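Local coordinates for carbohydrate-binding protein (Flavonifractor plautii, PDB 6N1B), which probably removes the acetyl group from N-acetylgalactosamine of the blood group A antigen, the first step in its conversion to O type, at residues T53-V57 with Y335-F339. Sequence-based numbering, arbitrary orientation.
With CA (calcium ion), chain D.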
ATOM      1  N   THR A  53      -6.383  -5.629   4.006  1.00  7.76           N
ATOM      2  CA  THR A  53      -5.742  -5.486   2.693  1.00  8.50           C
ATOM      3  C   THR A  53      -4.852  -4.291   2.650  1.00  8.51           C
ATOM      4  O   THR A  53      -4.857  -3.437   3.545  1.00  9.01           O
ATOM      5  CB  THR A  53      -6.895  -5.452   1.595  1.00  8.32           C
ATOM      6  OG1 THR A  53      -6.313  -5.713   0.335  1.00  9.06           O
ATOM      7  CG2 THR A  53      -7.580  -4.119   1.602  1.00  8.89           C
ATOM      8  N   HIS A  54      -4.128  -4.244   1.540  1.00  7.99           N
ATOM      9  CA  HIS A  54      -3.371  -3.043   1.204  1.00  8.55           C
ATOM     10  C   HIS A  54      -2.441  -2.527   2.321  1.00  7.68           C
ATOM     11  O   HIS A  54      -2.563  -1.408   2.828  1.00  8.84           O
ATOM     12  CB  HIS A  54      -4.290  -1.942   0.702  1.00  8.18           C
ATOM     13  CG  HIS A  54      -3.668  -0.823  -0.087  1.00  7.90           C
ATOM     14  ND1 HIS A  54      -2.730   0.121   0.341  1.00 11.03           N
ATOM     15  CD2 HIS A  54      -4.055  -0.544  -1.381  1.00  6.35           C
ATOM     16  CE1 HIS A  54      -2.564   0.944  -0.731  1.00  6.94           C
ATOM     17  NE2 HIS A  54      -3.318   0.535  -1.741  1.00 11.81           N
ATOM     18  N   PRO A  55      -1.491  -3.395   2.719  1.00  7.86           N
ATOM     19  CA  PRO A  55      -0.527  -2.947   3.663  1.00  7.90           C
ATOM     20  C   PRO A  55       0.390  -1.891   3.040  1.00  8.12           C
ATOM     21  O   PRO A  55       0.686  -1.981   1.854  1.00  8.67           O
ATOM     22  CB  PRO A  55       0.278  -4.183   4.033  1.00  9.68           C
ATOM     23  CG  PRO A  55       0.231  -4.963   2.729  1.00  9.99           C
ATOM     24  CD  PRO A  55      -1.157  -4.736   2.186  1.00  9.06           C
ATOM     25  N   ASP A  56       1.013  -1.088   3.913  1.00  8.10           N
ATOM     26  CA  ASP A  56       2.190  -0.305   3.551  1.00  7.83           C
ATOM     27  C   ASP A  56       3.175  -0.293   4.742  1.00  8.22           C
ATOM     28  O   ASP A  56       2.739   0.162   5.836  1.00  9.12           O
ATOM     29  CB  ASP A  56       1.844   1.095   3.069  1.00  8.03           C
ATOM     30  CG  ASP A  56       3.014   1.644   2.263  1.00  8.23           C
ATOM     31  OD1 ASP A  56       3.473   0.986   1.306  1.00  8.66           O
ATOM     32  OD2 ASP A  56       3.567   2.729   2.664  1.00  8.09           O
ATOM     33  N   VAL A  57       4.351  -0.863   4.482  1.00  8.92           N
ATOM     34  CA  VAL A  57       5.264  -1.066   5.579  1.00  8.59           C
ATOM     35  C   VAL A  57       6.441  -0.105   5.467  1.00  9.12           C
ATOM     36  O   VAL A  57       6.922   0.157   4.356  1.00  9.35           O
ATOM     37  CB  VAL A  57       5.771  -2.525   5.530  1.00  8.26           C
ATOM     38  CG1 VAL A  57       6.783  -2.808   6.620  1.00 10.18           C
ATOM     39  CG2 VAL A  57       4.603  -3.483   5.742  1.00 10.72           C
ATOM     40  N   TYR A 335      -3.276  -8.830  -4.425  1.00  8.52           N
ATOM     41  CA  TYR A 335      -3.723  -7.452  -4.249  1.00  8.09           C
ATOM     42  C   TYR A 335      -2.503  -6.562  -3.897  1.00  8.42           C
ATOM     43  O   TYR A 335      -1.367  -6.987  -3.991  1.00  9.05           O
ATOM     44  CB  TYR A 335      -4.886  -7.379  -3.201  1.00  8.56           C
ATOM     45  CG  TYR A 335      -5.936  -6.349  -3.535  1.00  8.40           C
ATOM     46  CD1 TYR A 335      -6.870  -6.697  -4.567  1.00  9.94           C
ATOM     47  CD2 TYR A 335      -6.053  -5.102  -2.979  1.00  9.46           C
ATOM     48  CE1 TYR A 335      -7.835  -5.757  -4.969  1.00 12.04           C
ATOM     49  CE2 TYR A 335      -6.967  -4.159  -3.370  1.00 11.06           C
ATOM     50  CZ  TYR A 335      -7.880  -4.529  -4.408  1.00 11.52           C
ATOM     51  OH  TYR A 335      -8.794  -3.562  -4.865  1.00 14.08           O
ATOM     52  N   ARG A 336      -2.780  -5.306  -3.552  1.00  8.11           N
ATOM     53  CA  ARG A 336      -1.701  -4.373  -3.389  1.00  8.46           C
ATOM     54  C   ARG A 336      -0.695  -4.791  -2.382  1.00  8.74           C
ATOM     55  O   ARG A 336      -1.057  -5.283  -1.302  1.00  9.37           O
ATOM     56  CB  ARG A 336      -2.310  -2.993  -3.053  1.00  7.90           C
ATOM     57  CG  ARG A 336      -1.299  -1.838  -3.181  1.00  8.22           C
ATOM     58  CD  ARG A 336      -0.439  -1.497  -1.949  1.00  8.37           C
ATOM     59  NE  ARG A 336       0.170  -0.178  -2.204  1.00  8.17           N
ATOM     60  CZ  ARG A 336       0.977   0.463  -1.348  1.00  7.91           C
ATOM     61  NH1 ARG A 336       1.347  -0.095  -0.214  1.00  8.25           N
ATOM     62  NH2 ARG A 336       1.492   1.616  -1.709  1.00  8.41           N
ATOM     63  N   SER A 337       0.574  -4.633  -2.706  1.00  7.95           N
ATOM     64  CA  SER A 337       1.667  -5.164  -1.904  1.00  7.67           C
ATOM     65  C   SER A 337       2.657  -4.064  -1.591  1.00  8.40           C
ATOM     66  O   SER A 337       2.787  -3.080  -2.355  1.00 10.06           O
ATOM     67  CB  SER A 337       2.280  -6.314  -2.645  1.00  9.47           C
ATOM     68  OG  SER A 337       1.272  -7.349  -2.869  1.00  9.61           O
ATOM     69  N   SER A 338       3.386  -4.157  -0.496  1.00  8.05           N
ATOM     70  CA  SER A 338       4.414  -3.225  -0.071  1.00  7.65           C
ATOM     71  C   SER A 338       5.721  -3.955   0.059  1.00  7.20           C
ATOM     72  O   SER A 338       5.746  -5.106   0.385  1.00 10.14           O
ATOM     73  CB  SER A 338       3.956  -2.584   1.229  1.00  8.54           C
ATOM     74  OG  SER A 338       4.890  -1.664   1.731  1.00  9.39           O
ATOM     75  N   PHE A 339       6.835  -3.273  -0.160  1.00  8.82           N
ATOM     76  CA  PHE A 339       8.114  -3.972  -0.071  1.00  8.11           C
ATOM     77  C   PHE A 339       9.186  -3.113   0.529  1.00  8.15           C
ATOM     78  O   PHE A 339       9.110  -1.852   0.542  1.00  9.71           O
ATOM     79  CB  PHE A 339       8.560  -4.495  -1.428  1.00  8.69           C
ATOM     80  CG  PHE A 339       9.051  -3.467  -2.373  1.00  9.28           C
ATOM     81  CD1 PHE A 339       8.147  -2.597  -3.046  1.00  9.61           C
ATOM     82  CD2 PHE A 339      10.329  -3.336  -2.626  1.00  9.96           C
ATOM     83  CE1 PHE A 339       8.651  -1.667  -3.934  1.00 10.72           C
ATOM     84  CE2 PHE A 339      10.882  -2.371  -3.504  1.00 10.72           C
ATOM     85  CZ  PHE A 339      10.003  -1.578  -4.165  1.00 11.83           C
TER
HETATM   86 CA    CA D 502       5.048   2.695   0.569  1.00  8.79          CA
HETATM   87  O   HOH W   1       8.840   0.076   2.438  1.00 11.18           O
HETATM   88  O   HOH W   2       6.430   2.600   2.972  1.00 10.05           O
HETATM   89  O   HOH W   3       6.715   1.048   0.612  1.00 12.48           O
HETATM   90  O   HOH W   4       6.196   4.099  -1.002  1.00 10.24           O
HETATM   91  O   HOH W   5       5.410   4.947   1.448  1.00  9.77           O
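Arg336 spends one nitrogen on two acceptors across the contact: NH1 donates to Asp56 OD1 at 2.8 Å, nearly straight at 162° and part of a salt bridge, and to Pro55 O at 2.9 Å, a more bent bond. Both acceptors lie near the guanidinium plane. A bend in the arginine chain (chi2 -88°) lays CD over the centre of the His54 ring, a CH-pi contact 3.5 Å from the centroid, and the guanidinium runs on almost parallel to that ring. NH2 is satisfied outside the pair, by Asp122 OD1 and Gln273 O. With chi1 at 180°, the Ser338 hydroxyl swings across to the neighbouring strand, where OG accepts from Val57 N at 2.9 Å and donates to Asp56 OD1 at 3.0 Å; serine and arginine approach that oxygen from opposite faces of the carboxylate. The two parallel strands are the inner, neighbouring edges of the first and last blades of a five-bladed beta-propeller, joined by side chains rather than backbone pairing. There Asp56 chelates a calcium ion, OD1 at 2.4 Å and OD2 at 2.6 Å, with Asp122, Asp274 and four waters completing the site; OD2 also accepts from Met123 N. One further water donates to both Val57 O and Phe339 O. Thr53 OG1, hydrogen-bonded to Ser357 OG, packs 3.4 Å from Tyr335 CD2; Tyr335 lines the glycan pocket, its OH accepting from Trp271 NE1, and touches the bound alpha-galactose.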